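Local coordinates for protein putative aminooxidase (Propionibacterium acnes, PDB 2BA9) that binds FAD and isomerises polyunsaturated fatty acids to give conjugated linoleic acid, at residues 16-21 with 411-415; 31-37 with 216-222; 248-253 with 395-400. All coordinates share one frame; numbering follows the deposited sequence.

Contact 1: 16-21 with 411-415. With FAD (flavin-adenine dinucleotide), chain D.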
loop_
_atom_site.group_PDB
_atom_site.type_symbol
_atom_site.label_atom_id
_atom_site.label_comp_id
_atom_site.label_asym_id
_atom_site.label_seq_id
_atom_site.Cartn_x
_atom_site.Cartn_y
_atom_site.Cartn_z
ATOM N N PRO A 16 4.437 1.889 -8.891
ATOM C CA PRO A 16 3.964 3.270 -8.873
ATOM C C PRO A 16 4.995 4.319 -8.422
ATOM O O PRO A 16 5.090 5.378 -9.033
ATOM C CB PRO A 16 2.787 3.203 -7.898
ATOM C CG PRO A 16 2.223 1.797 -8.141
ATOM C CD PRO A 16 3.451 0.964 -8.295
ATOM N N ALA A 17 5.754 4.015 -7.366
ATOM C CA ALA A 17 6.717 4.968 -6.798
ATOM C C ALA A 17 7.881 5.255 -7.753
ATOM O O ALA A 17 8.284 6.401 -7.906
ATOM C CB ALA A 17 7.240 4.467 -5.464
ATOM N N GLY A 18 8.411 4.208 -8.386
ATOM C CA GLY A 18 9.515 4.353 -9.330
ATOM C C GLY A 18 9.072 5.069 -10.585
ATOM O O GLY A 18 9.723 6.000 -11.051
ATOM N N LEU A 19 7.944 4.617 -11.130
ATOM C CA LEU A 19 7.394 5.210 -12.335
ATOM C C LEU A 19 7.041 6.688 -12.126
ATOM O O LEU A 19 7.233 7.501 -13.021
ATOM C CB LEU A 19 6.174 4.421 -12.800
ATOM C CG LEU A 19 6.435 2.978 -13.233
ATOM C CD1 LEU A 19 5.119 2.255 -13.437
ATOM C CD2 LEU A 19 7.320 2.922 -14.501
ATOM N N ALA A 20 6.531 7.018 -10.946
ATOM C CA ALA A 20 6.186 8.413 -10.601
ATOM C C ALA A 20 7.436 9.263 -10.429
ATOM O O ALA A 20 7.455 10.442 -10.787
ATOM C CB ALA A 20 5.346 8.454 -9.330
ATOM N N ALA A 21 8.478 8.664 -9.862
ATOM C CA ALA A 21 9.744 9.346 -9.680
ATOM C C ALA A 21 10.277 9.745 -11.048
ATOM O O ALA A 21 10.722 10.887 -11.255
ATOM C CB ALA A 21 10.726 8.449 -8.946
ATOM N N VAL A 411 2.566 6.875 -2.262
ATOM C CA VAL A 411 3.918 6.692 -2.777
ATOM C C VAL A 411 4.216 7.598 -3.981
ATOM O O VAL A 411 5.313 8.139 -4.083
ATOM C CB VAL A 411 4.250 5.211 -3.127
ATOM C CG1 VAL A 411 3.961 4.281 -1.921
ATOM C CG2 VAL A 411 3.531 4.764 -4.364
ATOM N N CYS A 412 3.249 7.756 -4.882
ATOM C CA CYS A 412 3.431 8.606 -6.055
ATOM C C CYS A 412 3.555 10.071 -5.620
ATOM O O CYS A 412 4.431 10.788 -6.093
ATOM C CB CYS A 412 2.276 8.441 -7.043
ATOM S SG CYS A 412 2.197 6.813 -7.847
ATOM N N HIS A 413 2.671 10.492 -4.714
ATOM C CA HIS A 413 2.711 11.840 -4.100
ATOM C C HIS A 413 4.059 12.109 -3.399
ATOM O O HIS A 413 4.657 13.196 -3.529
ATOM C CB HIS A 413 1.527 11.971 -3.128
ATOM C CG HIS A 413 1.308 13.350 -2.584
ATOM N ND1 HIS A 413 0.364 13.616 -1.615
ATOM C CD2 HIS A 413 1.923 14.528 -2.839
ATOM C CE1 HIS A 413 0.391 14.900 -1.314
ATOM N NE2 HIS A 413 1.327 15.476 -2.045
ATOM N N TYR A 414 4.562 11.107 -2.686
ATOM C CA TYR A 414 5.882 11.214 -2.082
ATOM C C TYR A 414 6.986 11.340 -3.143
ATOM O O TYR A 414 7.908 12.147 -2.981
ATOM C CB TYR A 414 6.173 10.022 -1.163
ATOM C CG TYR A 414 7.430 10.207 -0.340
ATOM C CD1 TYR A 414 7.366 10.651 0.971
ATOM C CD2 TYR A 414 8.687 9.952 -0.882
ATOM C CE1 TYR A 414 8.520 10.838 1.721
ATOM C CE2 TYR A 414 9.838 10.128 -0.141
ATOM C CZ TYR A 414 9.746 10.571 1.160
ATOM O OH TYR A 414 10.878 10.746 1.899
ATOM N N SER A 415 6.910 10.539 -4.208
ATOM C CA SER A 415 7.886 10.653 -5.313
ATOM C C SER A 415 7.888 12.066 -5.960
ATOM O O SER A 415 8.944 12.694 -6.115
ATOM C CB SER A 415 7.662 9.557 -6.369
ATOM O OG SER A 415 8.325 8.338 -6.011
HETATM P PA FAD D . 5.506 -1.844 -5.239
HETATM O O1A FAD D . 4.122 -1.642 -5.783
HETATM O O2A FAD D . 5.724 -3.063 -4.367
HETATM O O5B FAD D . 6.520 -1.985 -6.471
HETATM C C5B FAD D . 7.889 -2.126 -6.172
HETATM C C4B FAD D . 8.660 -2.482 -7.425
HETATM O O4B FAD D . 10.033 -2.580 -7.104
HETATM C C3B FAD D . 8.200 -3.814 -8.021
HETATM O O3B FAD D . 7.876 -3.646 -9.382
HETATM C C2B FAD D . 9.379 -4.731 -7.792
HETATM O O2B FAD D . 9.454 -5.794 -8.743
HETATM C C1B FAD D . 10.544 -3.728 -7.743
HETATM N N9A FAD D . 11.693 -4.310 -7.026
HETATM C C8A FAD D . 11.702 -4.864 -5.763
HETATM N N7A FAD D . 12.960 -5.309 -5.489
HETATM C C5A FAD D . 13.753 -5.043 -6.564
HETATM C C6A FAD D . 15.112 -5.288 -6.847
HETATM N N6A FAD D . 15.974 -5.547 -5.811
HETATM N N1A FAD D . 15.631 -4.853 -8.062
HETATM C C2A FAD D . 14.825 -4.244 -9.014
HETATM N N3A FAD D . 13.487 -4.013 -8.724
HETATM C C4A FAD D . 12.955 -4.420 -7.538
HETATM N N1 FAD D . -3.202 0.836 -2.864
HETATM C C2 FAD D . -4.175 1.814 -2.907
HETATM O O2 FAD D . -3.858 2.988 -3.100
HETATM N N3 FAD D . -5.499 1.475 -2.705
HETATM C C4 FAD D . -5.853 0.159 -2.490
HETATM O O4 FAD D . -7.053 -0.114 -2.331
HETATM C C4X FAD D . -4.870 -0.836 -2.461
HETATM N N5 FAD D . -5.185 -2.163 -2.225
HETATM C C5X FAD D . -4.247 -3.168 -2.355
HETATM C C6 FAD D . -4.622 -4.506 -2.254
HETATM C C7 FAD D . -3.671 -5.509 -2.426
HETATM C C7M FAD D . -4.114 -6.941 -2.327
HETATM C C8 FAD D . -2.345 -5.172 -2.686
HETATM C C8M FAD D . -1.284 -6.213 -2.875
HETATM C C9 FAD D . -1.979 -3.832 -2.780
HETATM C C9A FAD D . -2.919 -2.815 -2.607
HETATM N N10 FAD D . -2.568 -1.454 -2.676
HETATM C C10 FAD D . -3.541 -0.481 -2.671
HETATM C "C1'" FAD D . -1.169 -1.008 -2.413
HETATM C "C2'" FAD D . -0.461 -0.567 -3.688
HETATM O "O2'" FAD D . -0.619 -1.512 -4.741
HETATM C "C3'" FAD D . 1.007 -0.363 -3.347
HETATM O "O3'" FAD D . 1.112 0.477 -2.195
HETATM C "C4'" FAD D . 1.763 0.228 -4.526
HETATM O "O4'" FAD D . 1.895 -0.718 -5.581
HETATM C "C5'" FAD D . 3.118 0.716 -4.034
HETATM O "O5'" FAD D . 3.957 0.982 -5.122
HETATM P P FAD D . 5.566 0.964 -4.926
HETATM O O1P FAD D . 6.263 1.219 -6.249
HETATM O O2P FAD D . 5.911 1.982 -3.894
HETATM O O3P FAD D . 5.946 -0.519 -4.444
#
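Ser-415 reaches across to the opening turn of helix 16-28: its OG donates a 2.7 Å hydrogen bond to the backbone O of Ala-17. That oxygen already accepts the helical bond from Ala-21 N, and the two donors approach from opposite faces of its plane, the hydroxyl tilted 26° out of it. The buried hydroxyl is thus satisfied by a main-chain oxygen, and the serine CB lies against Ala-21 N. One turn back, Cys-412 and Ala-20 meet CB to CB at 3.8 Å. The thiol, anti to its own carbonyl carbon (chi1 -68°), runs along Pro-16, with SG 3.4 Å from Pro-16 O and close to the proline CB; Ile-70 and Ile-73 of helix 68-77 also touch this cysteine. Val-411 sets its CB against the methyl of Ala-17 (CB to CB 3.9 Å) and points both methyls at the FAD phosphate, CG1 lying 3.6 Å from O2P. Small side chains on helix 16-28 let the short helix segments run at 30° with axes 8.0 Å apart. Pro-16 sets its ring against FAD, CD coming nearest to O5', while Ala-17 N donates to O1P of FAD over 3.1 Å. A helix N-terminus that receives the pyrophosphate after a glycine-rich turn is characteristic of the Rossmann-type dinucleotide-binding fold of flavin-containing amine oxidoreductases.

Contact 2: 31-37 with 216-222; sequences HDYTILE and LEHPAER. With FAD (flavin-adenine dinucleotide), chain D.
Strand 33-36 and the extended loop 216-222 are joined by a single backbone bridge, Leu-36 with Glu-221, at the outer edge of the parallel Rossmann-type sheet: Glu-221 N donates to Ile-35 O and Glu-221 O accepts from Glu-37 N. Just before the bridge, a water takes the N-H of Ile-35 and donates to Pro-219 O, bridging the backbones where they part. Tyr-33 holds its ring beside the loop, and the edge of the His-218 imidazole meets one face of it in a T-shaped pair, planes at 90° and centroids 5.1 Å apart. The phenol oxygen of Tyr-33 accepts a nearly straight bond from His-218 N (170°) and is also bonded to Glu-26. Ile-35 sends CD1 to Leu-216 CD1 at 3.6 Å, the two chains crossing at about a right angle. At the exposed end, the extended Glu-217 offers the syn lone pair of OE1 to His-31 ND1 at 2.7 Å. Glu-37 starts toward the loop but bends at chi2 (59°), turning its carboxylate to the adenosine ribose of FAD, where OE1 takes the O3B hydroxyl at 2.6 Å and OE2 the O2B hydroxyl at 2.5 Å.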
loop_
_atom_site.group_PDB
_atom_site.type_symbol
_atom_site.label_atom_id
_atom_site.label_comp_id
_atom_site.label_asym_id
_atom_site.label_seq_id
_atom_site.Cartn_x
_atom_site.Cartn_y
_atom_site.Cartn_z
ATOM N N HIS A 31 16.354 14.665 -17.487
ATOM C CA HIS A 31 16.115 13.712 -18.599
ATOM C C HIS A 31 17.035 12.482 -18.659
ATOM O O HIS A 31 16.841 11.595 -19.501
ATOM C CB HIS A 31 16.246 14.433 -19.937
ATOM C CG HIS A 31 15.358 15.622 -20.070
ATOM N ND1 HIS A 31 14.001 15.513 -20.287
ATOM C CD2 HIS A 31 15.632 16.947 -20.026
ATOM C CE1 HIS A 31 13.476 16.724 -20.370
ATOM N NE2 HIS A 31 14.444 17.611 -20.215
ATOM N N ASP A 32 18.049 12.446 -17.805
ATOM C CA ASP A 32 18.996 11.332 -17.775
ATOM C C ASP A 32 18.696 10.459 -16.559
ATOM O O ASP A 32 19.486 10.344 -15.634
ATOM C CB ASP A 32 20.432 11.864 -17.746
ATOM C CG ASP A 32 21.468 10.792 -17.984
ATOM O OD1 ASP A 32 21.138 9.580 -17.970
ATOM O OD2 ASP A 32 22.637 11.179 -18.190
ATOM N N TYR A 33 17.526 9.841 -16.579
ATOM C CA TYR A 33 17.146 8.912 -15.540
ATOM C C TYR A 33 17.009 7.531 -16.164
ATOM O O TYR A 33 16.752 7.402 -17.364
ATOM C CB TYR A 33 15.839 9.347 -14.853
ATOM C CG TYR A 33 14.628 9.310 -15.758
ATOM C CD1 TYR A 33 13.886 8.135 -15.930
ATOM C CD2 TYR A 33 14.231 10.447 -16.459
ATOM C CE1 TYR A 33 12.783 8.103 -16.775
ATOM C CE2 TYR A 33 13.136 10.423 -17.298
ATOM C CZ TYR A 33 12.418 9.249 -17.454
ATOM O OH TYR A 33 11.329 9.245 -18.295
ATOM N N THR A 34 17.212 6.506 -15.345
ATOM C CA THR A 34 17.002 5.119 -15.743
ATOM C C THR A 34 16.255 4.429 -14.614
ATOM O O THR A 34 16.650 4.554 -13.449
ATOM C CB THR A 34 18.352 4.380 -15.985
ATOM O OG1 THR A 34 19.042 4.991 -17.085
ATOM C CG2 THR A 34 18.135 2.899 -16.314
ATOM N N ILE A 35 15.169 3.734 -14.955
ATOM C CA ILE A 35 14.419 2.944 -13.987
ATOM C C ILE A 35 14.762 1.463 -14.124
ATOM O O ILE A 35 14.650 0.883 -15.208
ATOM C CB ILE A 35 12.895 3.106 -14.133
ATOM C CG1 ILE A 35 12.471 4.573 -14.028
ATOM C CG2 ILE A 35 12.178 2.291 -13.042
ATOM C CD1 ILE A 35 11.086 4.859 -14.672
ATOM N N LEU A 36 15.163 0.845 -13.019
ATOM C CA LEU A 36 15.599 -0.555 -13.033
ATOM C C LEU A 36 14.615 -1.464 -12.279
ATOM O O LEU A 36 14.445 -1.339 -11.056
ATOM C CB LEU A 36 17.000 -0.679 -12.435
ATOM C CG LEU A 36 18.102 0.137 -13.096
ATOM C CD1 LEU A 36 19.359 0.090 -12.245
ATOM C CD2 LEU A 36 18.375 -0.365 -14.501
ATOM N N GLU A 37 13.987 -2.377 -13.029
ATOM C CA GLU A 37 12.955 -3.283 -12.524
ATOM C C GLU A 37 13.413 -4.725 -12.594
ATOM O O GLU A 37 13.884 -5.183 -13.637
ATOM C CB GLU A 37 11.674 -3.128 -13.343
ATOM C CG GLU A 37 10.607 -4.165 -13.089
ATOM C CD GLU A 37 10.115 -4.231 -11.647
ATOM O OE1 GLU A 37 9.882 -3.183 -11.007
ATOM O OE2 GLU A 37 9.916 -5.358 -11.163
ATOM N N LEU A 216 6.790 7.760 -20.637
ATOM C CA LEU A 216 8.113 8.193 -20.176
ATOM C C LEU A 216 9.128 8.265 -21.314
ATOM O O LEU A 216 9.119 7.429 -22.223
ATOM C CB LEU A 216 8.673 7.226 -19.117
ATOM C CG LEU A 216 7.883 7.100 -17.817
ATOM C CD1 LEU A 216 8.603 6.178 -16.844
ATOM C CD2 LEU A 216 7.627 8.496 -17.208
ATOM N N GLU A 217 10.008 9.260 -21.217
ATOM C CA GLU A 217 11.170 9.416 -22.085
ATOM C C GLU A 217 12.043 8.157 -22.004
ATOM O O GLU A 217 12.536 7.684 -23.023
ATOM C CB GLU A 217 11.968 10.673 -21.661
ATOM C CG GLU A 217 13.044 11.163 -22.630
ATOM C CD GLU A 217 13.795 12.395 -22.099
ATOM O OE1 GLU A 217 13.191 13.210 -21.369
ATOM O OE2 GLU A 217 14.992 12.555 -22.419
ATOM N N HIS A 218 12.207 7.611 -20.796
ATOM C CA HIS A 218 12.925 6.350 -20.598
ATOM C C HIS A 218 12.080 5.349 -19.798
ATOM O O HIS A 218 12.126 5.320 -18.563
ATOM C CB HIS A 218 14.267 6.584 -19.888
ATOM C CG HIS A 218 15.102 7.653 -20.512
ATOM N ND1 HIS A 218 15.953 7.412 -21.567
ATOM C CD2 HIS A 218 15.221 8.971 -20.223
ATOM C CE1 HIS A 218 16.554 8.539 -21.910
ATOM N NE2 HIS A 218 16.129 9.499 -21.109
ATOM N N PRO A 219 11.279 4.541 -20.504
ATOM C CA PRO A 219 10.558 3.437 -19.889
ATOM C C PRO A 219 11.465 2.494 -19.083
ATOM O O PRO A 219 12.693 2.432 -19.291
ATOM C CB PRO A 219 9.946 2.723 -21.094
ATOM C CG PRO A 219 9.780 3.798 -22.105
ATOM C CD PRO A 219 10.984 4.643 -21.947
ATOM N N ALA A 220 10.870 1.774 -18.142
ATOM C CA ALA A 220 11.655 0.920 -17.262
ATOM C C ALA A 220 12.468 -0.110 -18.045
ATOM O O ALA A 220 12.003 -0.668 -19.041
ATOM C CB ALA A 220 10.768 0.219 -16.246
ATOM N N GLU A 221 13.699 -0.321 -17.586
ATOM C CA GLU A 221 14.509 -1.478 -17.961
ATOM C C GLU A 221 14.050 -2.666 -17.106
ATOM O O GLU A 221 14.053 -2.575 -15.888
ATOM C CB GLU A 221 15.978 -1.184 -17.685
ATOM C CG GLU A 221 16.497 0.048 -18.417
ATOM C CD GLU A 221 16.940 -0.224 -19.852
ATOM O OE1 GLU A 221 16.478 -1.196 -20.481
ATOM O OE2 GLU A 221 17.770 0.564 -20.359
ATOM N N ARG A 222 13.647 -3.767 -17.736
ATOM C CA ARG A 222 13.065 -4.899 -17.010
ATOM C C ARG A 222 14.083 -6.013 -16.866
ATOM O O ARG A 222 15.182 -5.916 -17.405
ATOM C CB ARG A 222 11.837 -5.400 -17.756
ATOM C CG ARG A 222 10.889 -4.269 -18.086
ATOM C CD ARG A 222 9.517 -4.757 -18.455
ATOM N NE ARG A 222 8.762 -3.690 -19.091
ATOM C CZ ARG A 222 7.502 -3.791 -19.491
ATOM N NH1 ARG A 222 6.845 -4.933 -19.357
ATOM N NH2 ARG A 222 6.907 -2.749 -20.059
HETATM P PA FAD D . 5.506 -1.844 -5.239
HETATM O O1A FAD D . 4.122 -1.642 -5.783
HETATM O O2A FAD D . 5.724 -3.063 -4.367
HETATM O O5B FAD D . 6.520 -1.985 -6.471
HETATM C C5B FAD D . 7.889 -2.126 -6.172
HETATM C C4B FAD D . 8.660 -2.482 -7.425
HETATM O O4B FAD D . 10.033 -2.580 -7.104
HETATM C C3B FAD D . 8.200 -3.814 -8.021
HETATM O O3B FAD D . 7.876 -3.646 -9.382
HETATM C C2B FAD D . 9.379 -4.731 -7.792
HETATM O O2B FAD D . 9.454 -5.794 -8.743
HETATM C C1B FAD D . 10.544 -3.728 -7.743
HETATM N N9A FAD D . 11.693 -4.310 -7.026
HETATM C C8A FAD D . 11.702 -4.864 -5.763
HETATM N N7A FAD D . 12.960 -5.309 -5.489
HETATM C C5A FAD D . 13.753 -5.043 -6.564
HETATM C C6A FAD D . 15.112 -5.288 -6.847
HETATM N N6A FAD D . 15.974 -5.547 -5.811
HETATM N N1A FAD D . 15.631 -4.853 -8.062
HETATM C C2A FAD D . 14.825 -4.244 -9.014
HETATM N N3A FAD D . 13.487 -4.013 -8.724
HETATM C C4A FAD D . 12.955 -4.420 -7.538
HETATM N N1 FAD D . -3.202 0.836 -2.864
HETATM C C2 FAD D . -4.175 1.814 -2.907
HETATM O O2 FAD D . -3.858 2.988 -3.100
HETATM N N3 FAD D . -5.499 1.475 -2.705
HETATM C C4 FAD D . -5.853 0.159 -2.490
HETATM O O4 FAD D . -7.053 -0.114 -2.331
HETATM C C4X FAD D . -4.870 -0.836 -2.461
HETATM N N5 FAD D . -5.185 -2.163 -2.225
HETATM C C5X FAD D . -4.247 -3.168 -2.355
HETATM C C6 FAD D . -4.622 -4.506 -2.254
HETATM C C7 FAD D . -3.671 -5.509 -2.426
HETATM C C7M FAD D . -4.114 -6.941 -2.327
HETATM C C8 FAD D . -2.345 -5.172 -2.686
HETATM C C8M FAD D . -1.284 -6.213 -2.875
HETATM C C9 FAD D . -1.979 -3.832 -2.780
HETATM C C9A FAD D . -2.919 -2.815 -2.607
HETATM N N10 FAD D . -2.568 -1.454 -2.676
HETATM C C10 FAD D . -3.541 -0.481 -2.671
HETATM C "C1'" FAD D . -1.169 -1.008 -2.413
HETATM C "C2'" FAD D . -0.461 -0.567 -3.688
HETATM O "O2'" FAD D . -0.619 -1.512 -4.741
HETATM C "C3'" FAD D . 1.007 -0.363 -3.347
HETATM O "O3'" FAD D . 1.112 0.477 -2.195
HETATM C "C4'" FAD D . 1.763 0.228 -4.526
HETATM O "O4'" FAD D . 1.895 -0.718 -5.581
HETATM C "C5'" FAD D . 3.118 0.716 -4.034
HETATM O "O5'" FAD D . 3.957 0.982 -5.122
HETATM P P FAD D . 5.566 0.964 -4.926
HETATM O O1P FAD D . 6.263 1.219 -6.249
HETATM O O2P FAD D . 5.911 1.982 -3.894
HETATM O O3P FAD D . 5.946 -0.519 -4.444
HETATM O O HOH W 1 14.393 3.654 -17.658
#

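Contact 3: 248-253 with 395-400; sequences DVLVLT and NTFYAG
Leu-252 and Tyr-398 lie side by side on one face of two parallel strands, pointing the same way, and the leucine CD1 approaches the tyrosine ring obliquely, 3.8 Å from its CD1. Leu-252 has CG anti to its carbonyl carbon (chi1 -60°), which also brings its CD1 to the methyl CG2 of Thr-396 at 4.0 Å. Leu-250 takes a different first torsion, CG anti to the backbone N (chi1 -174°), and reaches the same threonine methyl with CD2, so both leucines meet one methyl. The hydroxyl of Thr-396 is engaged by Arg-394 O and Arg-231, and that of Tyr-398 by Glu-269. On the other face Val-249 sets CG1 at the edge of the Phe-397 ring, 3.6 Å from CE2, while CG2 of Val-251 packs on the phenylalanine CB. Phe-422 and Phe-423, near the end of helix 408-423, also meet the Phe-397 ring.

Between the two faces the backbone bonds alternate as parallel pairing requires: Leu-250 N to Asn-395 O at 2.7 Å, Phe-397 N to Leu-250 O at 2.8 Å, and Leu-252 N to Phe-397 O at 3.0 Å. A weak bond from Ala-399 N to Leu-252 O closes the run. Gly-400, at positive phi, lies beside Thr-253 and touches FAD. Strand 249-252 is flanked on its other edge by strand 9-12, placing 396-398 outermost in the four-stranded parallel sheet of the Rossmann-type FAD-binding domain.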
loop_
_atom_site.group_PDB
_atom_site.type_symbol
_atom_site.label_atom_id
_atom_site.label_comp_id
_atom_site.label_asym_id
_atom_site.label_seq_id
_atom_site.Cartn_x
_atom_site.Cartn_y
_atom_site.Cartn_z
ATOM N N ASP A 248 25.179 8.946 -11.003
ATOM C CA ASP A 248 25.505 10.049 -10.100
ATOM C C ASP A 248 24.630 10.003 -8.863
ATOM O O ASP A 248 25.088 10.299 -7.763
ATOM C CB ASP A 248 25.302 11.384 -10.810
ATOM C CG ASP A 248 26.264 11.580 -11.947
ATOM O OD1 ASP A 248 27.475 11.464 -11.717
ATOM O OD2 ASP A 248 25.821 11.846 -13.074
ATOM N N VAL A 249 23.368 9.629 -9.061
ATOM C CA VAL A 249 22.364 9.637 -7.997
ATOM C C VAL A 249 21.564 8.321 -7.995
ATOM O O VAL A 249 21.287 7.732 -9.051
ATOM C CB VAL A 249 21.417 10.840 -8.165
ATOM C CG1 VAL A 249 20.450 10.947 -7.000
ATOM C CG2 VAL A 249 22.212 12.108 -8.312
ATOM N N LEU A 250 21.239 7.855 -6.790
ATOM C CA LEU A 250 20.429 6.661 -6.583
ATOM C C LEU A 250 19.117 7.003 -5.884
ATOM O O LEU A 250 19.121 7.678 -4.864
ATOM C CB LEU A 250 21.202 5.665 -5.715
ATOM C CG LEU A 250 20.567 4.288 -5.508
ATOM C CD1 LEU A 250 20.378 3.581 -6.848
ATOM C CD2 LEU A 250 21.430 3.448 -4.550
ATOM N N VAL A 251 18.002 6.511 -6.428
ATOM C CA VAL A 251 16.681 6.712 -5.836
ATOM C C VAL A 251 16.004 5.355 -5.619
ATOM O O VAL A 251 15.726 4.627 -6.574
ATOM C CB VAL A 251 15.803 7.657 -6.695
ATOM C CG1 VAL A 251 14.417 7.832 -6.078
ATOM C CG2 VAL A 251 16.494 9.003 -6.832
ATOM N N LEU A 252 15.768 5.030 -4.346
ATOM C CA LEU A 252 15.271 3.728 -3.933
ATOM C C LEU A 252 13.786 3.781 -3.709
ATOM O O LEU A 252 13.329 4.521 -2.843
ATOM C CB LEU A 252 15.927 3.304 -2.612
ATOM C CG LEU A 252 17.449 3.162 -2.563
ATOM C CD1 LEU A 252 17.901 2.891 -1.124
ATOM C CD2 LEU A 252 17.930 2.064 -3.499
ATOM N N THR A 253 13.037 2.987 -4.473
ATOM C CA THR A 253 11.605 2.782 -4.231
ATOM C C THR A 253 11.333 1.309 -3.886
ATOM O O THR A 253 10.193 0.847 -3.960
ATOM C CB THR A 253 10.728 3.202 -5.461
ATOM O OG1 THR A 253 10.911 2.270 -6.537
ATOM C CG2 THR A 253 11.068 4.602 -5.918
ATOM N N ASN A 395 24.622 10.510 -2.277
ATOM C CA ASN A 395 23.760 10.606 -3.454
ATOM C C ASN A 395 22.672 9.541 -3.522
ATOM O O ASN A 395 22.237 9.152 -4.607
ATOM C CB ASN A 395 24.616 10.574 -4.718
ATOM C CG ASN A 395 25.730 11.586 -4.680
ATOM O OD1 ASN A 395 25.515 12.734 -4.296
ATOM N ND2 ASN A 395 26.925 11.179 -5.077
ATOM N N THR A 396 22.238 9.090 -2.346
ATOM C CA THR A 396 21.195 8.091 -2.228
ATOM C C THR A 396 19.982 8.737 -1.594
ATOM O O THR A 396 20.102 9.386 -0.552
ATOM C CB THR A 396 21.638 6.931 -1.339
ATOM O OG1 THR A 396 22.861 6.386 -1.847
ATOM C CG2 THR A 396 20.563 5.848 -1.300
ATOM N N PHE A 397 18.823 8.553 -2.229
ATOM C CA PHE A 397 17.557 9.053 -1.713
ATOM C C PHE A 397 16.612 7.885 -1.447
ATOM O O PHE A 397 16.692 6.842 -2.100
ATOM C CB PHE A 397 16.947 10.068 -2.676
ATOM C CG PHE A 397 17.774 11.313 -2.835
ATOM C CD1 PHE A 397 17.559 12.416 -2.014
ATOM C CD2 PHE A 397 18.784 11.378 -3.797
ATOM C CE1 PHE A 397 18.306 13.559 -2.163
ATOM C CE2 PHE A 397 19.553 12.521 -3.937
ATOM C CZ PHE A 397 19.314 13.615 -3.121
ATOM N N TYR A 398 15.742 8.074 -0.458
ATOM C CA TYR A 398 14.873 7.025 0.080
ATOM C C TYR A 398 13.411 7.371 -0.157
ATOM O O TYR A 398 12.969 8.469 0.193
ATOM C CB TYR A 398 15.149 6.854 1.580
ATOM C CG TYR A 398 16.633 6.669 1.882
ATOM C CD1 TYR A 398 17.287 5.477 1.567
ATOM C CD2 TYR A 398 17.381 7.690 2.456
ATOM C CE1 TYR A 398 18.650 5.313 1.819
ATOM C CE2 TYR A 398 18.741 7.528 2.711
ATOM C CZ TYR A 398 19.365 6.337 2.390
ATOM O OH TYR A 398 20.699 6.176 2.659
ATOM N N ALA A 399 12.676 6.428 -0.758
ATOM C CA ALA A 399 11.279 6.623 -1.128
ATOM C C ALA A 399 10.457 5.312 -1.078
ATOM O O ALA A 399 10.835 4.352 -0.427
ATOM C CB ALA A 399 11.199 7.265 -2.496
ATOM N N GLY A 400 9.307 5.289 -1.745
ATOM C CA GLY A 400 8.458 4.100 -1.729
ATOM C C GLY A 400 7.641 3.979 -0.460
ATOM O O GLY A 400 7.530 4.925 0.321
#

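All three contacts belong to the dinucleotide-binding fold. Contacts 2 and 3 lie at the two ends of the parallel sheet, strand 33-36 and strand 396-398 being its outermost members; their centres are about 14 Å apart and their nearest atoms about 6 Å, so they do not touch. Contact 1 touches both, its centre about 13 Å from that of contact 2 and about 12 Å from that of contact 3. Leu-19 meets Ile-35 and Leu-216 of contact 2, whereas Ala-17 and Gly-18 rest on Thr-253 of contact 3, with Gly-18 N 3.6 Å from Thr-253 CG2. FAD ties the set together: contact 1 meets its phosphate, contact 2 its adenosine ribose, and Gly-400 of contact 3 also touches the cofactor.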